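Local coordinates for protein arginine kinase (Anthopleura japonica, PDB 4RF6) that catalyses the reversible transfer of a phosphoryl group from ATP to L-arginine, giving phosphoarginine and ADP, with two phosphagen kinase units in one chain, at residues K657-I669 with D680-L692. Numbering follows the deposited sequence.
Sequences KICDEFHIQARGI and DAGVFDISNRRRL
Ile-664 and Ile-686 meet on the buried face of a two-stranded antiparallel ladder, CD1 of Ile-664 lying 3.9 Å from CG2 of Ile-686. CG1 of Ile-664 sits between its own backbone N and carbonyl carbon (chi1 55°), and the extended chain beyond it carries CD1 to that methyl. Ala-666 adds its CB beside CD1 of Ile-686, and helix 696-714 closes over the isoleucine pair through Met-703 and Leu-710. Between the strands, Gln-665 and Ser-687 exchange two backbone hydrogen bonds, 2.9 Å from Gln-665 N to Ser-687 O; Arg-667 N donates to Asp-685 O at 2.7 Å, and Ile-669 N continues the ladder to Val-683 O.

The other face is more polar and looser. The Gln-665 amide makes a weak bond, NE2 to Ser-687 OG at 3.4 Å, while its CB packs against CG of Arg-689. Asp-685 turns its carboxylate to Arg-639 on the next strand.

Beyond the ladder, at the partly exposed turn after helix 655-661, Arg-689 N donates to His-663 O at 2.8 Å. The Arg-690 guanidinium lies flat on the His-663 imidazole, planes 10° apart and centres 3.6 Å apart; its side chain, extended from CG to NE (chi2 177°), also brings CD over that ring face. The opposite face of the imidazole carries Glu-661 O, so the ring is sandwiched. Arg-689 instead reaches Asp-660 in a long salt bridge, NH2 to OD1 at 3.7 Å. Strands 664-668 and 683-688 thus form the edge hairpin of the eight-stranded antiparallel sheet in the second phosphagen kinase catalytic domain; the connecting loop includes residues 670-679, which are not modelled, consistent with mobility.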
loop_
_atom_site.group_PDB
_atom_site.type_symbol
_atom_site.label_atom_id
_atom_site.label_comp_id
_atom_site.label_asym_id
_atom_site.label_seq_id
_atom_site.Cartn_x
_atom_site.Cartn_y
_atom_site.Cartn_z
ATOM N N LYS A 657 -49.631 4.398 1.734
ATOM C CA LYS A 657 -49.930 4.191 3.151
ATOM C C LYS A 657 -49.041 3.106 3.749
ATOM O O LYS A 657 -48.535 3.246 4.863
ATOM C CB LYS A 657 -51.393 3.785 3.348
ATOM C CG LYS A 657 -52.435 4.779 2.860
ATOM C CD LYS A 657 -53.843 4.217 3.092
ATOM C CE LYS A 657 -54.924 5.115 2.512
ATOM N NZ LYS A 657 -54.642 5.449 1.089
ATOM N N ILE A 658 -48.867 2.023 2.997
ATOM C CA ILE A 658 -48.054 0.889 3.428
ATOM C C ILE A 658 -46.580 1.265 3.585
ATOM O O ILE A 658 -45.969 0.998 4.624
ATOM C CB ILE A 658 -48.183 -0.296 2.437
ATOM C CG1 ILE A 658 -49.568 -0.936 2.548
ATOM C CG2 ILE A 658 -47.118 -1.342 2.701
ATOM C CD1 ILE A 658 -49.919 -1.855 1.384
ATOM N N CYS A 659 -46.011 1.878 2.553
ATOM C CA CYS A 659 -44.613 2.299 2.597
ATOM C C CYS A 659 -44.359 3.297 3.719
ATOM O O CYS A 659 -43.289 3.287 4.339
ATOM C CB CYS A 659 -44.189 2.902 1.257
ATOM S SG CYS A 659 -44.109 1.696 -0.076
ATOM N N ASP A 660 -45.343 4.152 3.981
ATOM C CA ASP A 660 -45.204 5.167 5.024
ATOM C C ASP A 660 -45.334 4.581 6.432
ATOM O O ASP A 660 -44.563 4.931 7.325
ATOM C CB ASP A 660 -46.211 6.308 4.821
ATOM C CG ASP A 660 -45.839 7.220 3.662
ATOM O OD1 ASP A 660 -44.678 7.168 3.204
ATOM O OD2 ASP A 660 -46.715 7.993 3.212
ATOM N N GLU A 661 -46.307 3.697 6.635
ATOM C CA GLU A 661 -46.478 3.077 7.945
ATOM C C GLU A 661 -45.246 2.254 8.326
ATOM O O GLU A 661 -44.782 2.298 9.472
ATOM C CB GLU A 661 -47.730 2.193 7.988
ATOM C CG GLU A 661 -47.780 1.300 9.222
ATOM C CD GLU A 661 -49.151 0.703 9.496
ATOM O OE1 GLU A 661 -49.977 0.620 8.560
ATOM O OE2 GLU A 661 -49.395 0.315 10.661
ATOM N N PHE A 662 -44.706 1.517 7.359
ATOM C CA PHE A 662 -43.620 0.585 7.649
ATOM C C PHE A 662 -42.228 1.104 7.300
ATOM O O PHE A 662 -41.240 0.363 7.382
ATOM C CB PHE A 662 -43.904 -0.772 6.999
ATOM C CG PHE A 662 -45.108 -1.452 7.569
ATOM C CD1 PHE A 662 -45.060 -2.005 8.841
ATOM C CD2 PHE A 662 -46.301 -1.501 6.862
ATOM C CE1 PHE A 662 -46.173 -2.619 9.389
ATOM C CE2 PHE A 662 -47.418 -2.114 7.405
ATOM C CZ PHE A 662 -47.349 -2.671 8.671
ATOM N N HIS A 663 -42.162 2.382 6.936
ATOM C CA HIS A 663 -40.899 3.072 6.700
ATOM C C HIS A 663 -40.029 2.358 5.674
ATOM O O HIS A 663 -38.816 2.226 5.855
ATOM C CB HIS A 663 -40.141 3.271 8.019
ATOM C CG HIS A 663 -41.004 3.768 9.136
ATOM N ND1 HIS A 663 -41.827 4.866 9.003
ATOM C CD2 HIS A 663 -41.180 3.314 10.400
ATOM C CE1 HIS A 663 -42.476 5.065 10.138
ATOM N NE2 HIS A 663 -42.100 4.138 11.001
ATOM N N ILE A 664 -40.669 1.895 4.603
ATOM C CA ILE A 664 -39.974 1.271 3.486
ATOM C C ILE A 664 -40.186 2.097 2.215
ATOM O O ILE A 664 -41.084 2.944 2.160
ATOM C CB ILE A 664 -40.425 -0.188 3.278
ATOM C CG1 ILE A 664 -41.944 -0.276 3.098
ATOM C CG2 ILE A 664 -40.004 -1.050 4.467
ATOM C CD1 ILE A 664 -42.449 -1.703 2.895
ATOM N N GLN A 665 -39.342 1.865 1.212
ATOM C CA GLN A 665 -39.421 2.588 -0.051
ATOM C C GLN A 665 -39.146 1.600 -1.176
ATOM O O GLN A 665 -38.359 0.663 -1.014
ATOM C CB GLN A 665 -38.392 3.722 -0.087
ATOM C CG GLN A 665 -36.954 3.229 0.022
ATOM C CD GLN A 665 -35.941 4.353 0.081
ATOM O OE1 GLN A 665 -36.223 5.487 -0.318
ATOM N NE2 GLN A 665 -34.745 4.043 0.581
ATOM N N ALA A 666 -39.799 1.791 -2.315
ATOM C CA ALA A 666 -39.630 0.861 -3.422
ATOM C C ALA A 666 -38.941 1.552 -4.584
ATOM O O ALA A 666 -39.341 2.647 -4.979
ATOM C CB ALA A 666 -40.971 0.299 -3.858
ATOM N N ARG A 667 -37.903 0.923 -5.126
ATOM C CA ARG A 667 -37.234 1.446 -6.316
ATOM C C ARG A 667 -37.040 0.342 -7.360
ATOM O O ARG A 667 -36.928 -0.837 -7.018
ATOM C CB ARG A 667 -35.916 2.140 -5.948
ATOM C CG ARG A 667 -36.101 3.249 -4.916
ATOM C CD ARG A 667 -35.026 4.326 -4.979
ATOM N NE ARG A 667 -35.577 5.643 -4.659
ATOM C CZ ARG A 667 -34.876 6.658 -4.160
ATOM N NH1 ARG A 667 -33.582 6.512 -3.904
ATOM N NH2 ARG A 667 -35.469 7.818 -3.908
ATOM N N GLY A 668 -37.008 0.729 -8.632
ATOM C CA GLY A 668 -37.121 -0.235 -9.714
ATOM C C GLY A 668 -35.843 -0.877 -10.217
ATOM O O GLY A 668 -34.751 -0.328 -10.069
ATOM N N ILE A 669 -35.991 -2.058 -10.812
ATOM C CA ILE A 669 -34.887 -2.745 -11.471
ATOM C C ILE A 669 -35.317 -3.212 -12.859
ATOM O O ILE A 669 -36.144 -2.573 -13.511
ATOM C CB ILE A 669 -34.393 -3.957 -10.658
ATOM C CG1 ILE A 669 -34.027 -3.539 -9.234
ATOM C CG2 ILE A 669 -33.202 -4.615 -11.345
ATOM C CD1 ILE A 669 -33.813 -4.699 -8.293
ATOM N N ASP A 680 -35.954 -10.828 -13.765
ATOM C CA ASP A 680 -36.017 -9.583 -14.521
ATOM C C ASP A 680 -37.456 -9.282 -14.923
ATOM O O ASP A 680 -38.113 -10.119 -15.548
ATOM C CB ASP A 680 -35.143 -9.669 -15.776
ATOM C CG ASP A 680 -33.768 -10.256 -15.500
ATOM O OD1 ASP A 680 -33.208 -10.003 -14.410
ATOM O OD2 ASP A 680 -33.250 -10.971 -16.384
ATOM N N ALA A 681 -37.930 -8.084 -14.582
ATOM C CA ALA A 681 -39.329 -7.716 -14.787
ATOM C C ALA A 681 -39.609 -6.305 -14.302
ATOM O O ALA A 681 -38.778 -5.400 -14.409
ATOM C CB ALA A 681 -40.225 -8.677 -14.028
ATOM N N GLY A 682 -40.809 -6.136 -13.766
ATOM C CA GLY A 682 -41.077 -5.046 -12.861
ATOM C C GLY A 682 -40.679 -5.588 -11.504
ATOM O O GLY A 682 -41.518 -5.771 -10.626
ATOM N N VAL A 683 -39.397 -5.911 -11.360
ATOM C CA VAL A 683 -38.853 -6.258 -10.057
ATOM C C VAL A 683 -38.568 -4.938 -9.371
ATOM O O VAL A 683 -37.943 -4.046 -9.955
ATOM C CB VAL A 683 -37.559 -7.085 -10.154
ATOM C CG1 VAL A 683 -36.922 -7.233 -8.784
ATOM C CG2 VAL A 683 -37.844 -8.459 -10.754
ATOM N N PHE A 684 -39.054 -4.804 -8.144
ATOM C CA PHE A 684 -38.840 -3.593 -7.374
ATOM C C PHE A 684 -37.886 -3.915 -6.235
ATOM O O PHE A 684 -37.951 -4.998 -5.645
ATOM C CB PHE A 684 -40.164 -3.070 -6.808
ATOM C CG PHE A 684 -41.146 -2.603 -7.855
ATOM C CD1 PHE A 684 -41.469 -1.259 -7.962
ATOM C CD2 PHE A 684 -41.763 -3.504 -8.716
ATOM C CE1 PHE A 684 -42.376 -0.817 -8.911
ATOM C CE2 PHE A 684 -42.671 -3.070 -9.672
ATOM C CZ PHE A 684 -42.978 -1.722 -9.768
ATOM N N ASP A 685 -36.981 -2.986 -5.944
ATOM C CA ASP A 685 -36.171 -3.086 -4.743
ATOM C C ASP A 685 -36.941 -2.432 -3.611
ATOM O O ASP A 685 -37.177 -1.224 -3.637
ATOM C CB ASP A 685 -34.832 -2.372 -4.918
ATOM C CG ASP A 685 -33.957 -2.466 -3.678
ATOM O OD1 ASP A 685 -34.258 -1.782 -2.677
ATOM O OD2 ASP A 685 -32.963 -3.219 -3.707
ATOM N N ILE A 686 -37.341 -3.230 -2.626
ATOM C CA ILE A 686 -37.955 -2.702 -1.419
ATOM C C ILE A 686 -36.879 -2.611 -0.355
ATOM O O ILE A 686 -36.260 -3.622 -0.013
ATOM C CB ILE A 686 -39.056 -3.629 -0.896
ATOM C CG1 ILE A 686 -39.922 -4.122 -2.050
ATOM C CG2 ILE A 686 -39.878 -2.926 0.200
ATOM C CD1 ILE A 686 -41.253 -3.419 -2.167
ATOM N N SER A 687 -36.648 -1.412 0.171
ATOM C CA SER A 687 -35.616 -1.230 1.183
ATOM C C SER A 687 -36.109 -0.398 2.362
ATOM O O SER A 687 -37.085 0.342 2.248
ATOM C CB SER A 687 -34.375 -0.581 0.564
ATOM O OG SER A 687 -34.664 0.720 0.087
ATOM N N ASN A 688 -35.426 -0.519 3.496
ATOM C CA ASN A 688 -35.779 0.256 4.678
ATOM C C ASN A 688 -35.376 1.723 4.518
ATOM O O ASN A 688 -34.341 2.028 3.921
ATOM C CB ASN A 688 -35.089 -0.334 5.903
ATOM C CG ASN A 688 -33.578 -0.268 5.793
ATOM O OD1 ASN A 688 -32.973 -0.952 4.956
ATOM N ND2 ASN A 688 -32.961 0.567 6.619
ATOM N N ARG A 689 -36.185 2.629 5.061
ATOM C CA ARG A 689 -35.884 4.059 4.981
ATOM C C ARG A 689 -35.058 4.563 6.166
ATOM O O ARG A 689 -34.278 5.514 6.031
ATOM C CB ARG A 689 -37.174 4.876 4.859
ATOM C CG ARG A 689 -37.836 4.813 3.483
ATOM C CD ARG A 689 -38.142 6.213 2.966
ATOM N NE ARG A 689 -39.520 6.630 3.223
ATOM C CZ ARG A 689 -39.889 7.881 3.495
ATOM N NH1 ARG A 689 -38.983 8.848 3.566
ATOM N NH2 ARG A 689 -41.167 8.165 3.706
ATOM N N ARG A 690 -35.221 3.924 7.322
ATOM C CA ARG A 690 -34.606 4.419 8.555
ATOM C C ARG A 690 -33.517 3.501 9.099
ATOM O O ARG A 690 -33.529 2.287 8.857
ATOM C CB ARG A 690 -35.667 4.622 9.640
ATOM C CG ARG A 690 -36.816 5.548 9.270
ATOM C CD ARG A 690 -37.834 5.594 10.399
ATOM N NE ARG A 690 -38.826 6.660 10.246
ATOM C CZ ARG A 690 -39.755 6.951 11.153
ATOM N NH1 ARG A 690 -39.820 6.258 12.284
ATOM N NH2 ARG A 690 -40.615 7.939 10.934
ATOM N N ARG A 691 -32.590 4.095 9.851
ATOM C CA ARG A 691 -31.504 3.363 10.495
ATOM C C ARG A 691 -31.357 3.720 11.973
ATOM O O ARG A 691 -30.883 2.902 12.770
ATOM C CB ARG A 691 -30.184 3.606 9.758
ATOM C CG ARG A 691 -30.090 2.847 8.458
ATOM C CD ARG A 691 -28.953 3.349 7.602
ATOM N NE ARG A 691 -28.895 2.637 6.332
ATOM C CZ ARG A 691 -28.120 2.990 5.314
ATOM N NH1 ARG A 691 -27.340 4.058 5.418
ATOM N NH2 ARG A 691 -28.135 2.278 4.193
ATOM N N LEU A 692 -31.758 4.938 12.339
ATOM C CA LEU A 692 -31.735 5.356 13.744
ATOM C C LEU A 692 -33.137 5.409 14.355
ATOM O O LEU A 692 -34.087 5.868 13.712
ATOM C CB LEU A 692 -31.052 6.721 13.905
ATOM C CG LEU A 692 -29.540 6.736 14.078
ATOM C CD1 LEU A 692 -28.971 8.114 13.761
ATOM C CD2 LEU A 692 -29.166 6.308 15.510
HETATM O O HOH W 1 -36.839 1.776 8.006
HETATM O O HOH W 2 -41.678 5.437 3.054
#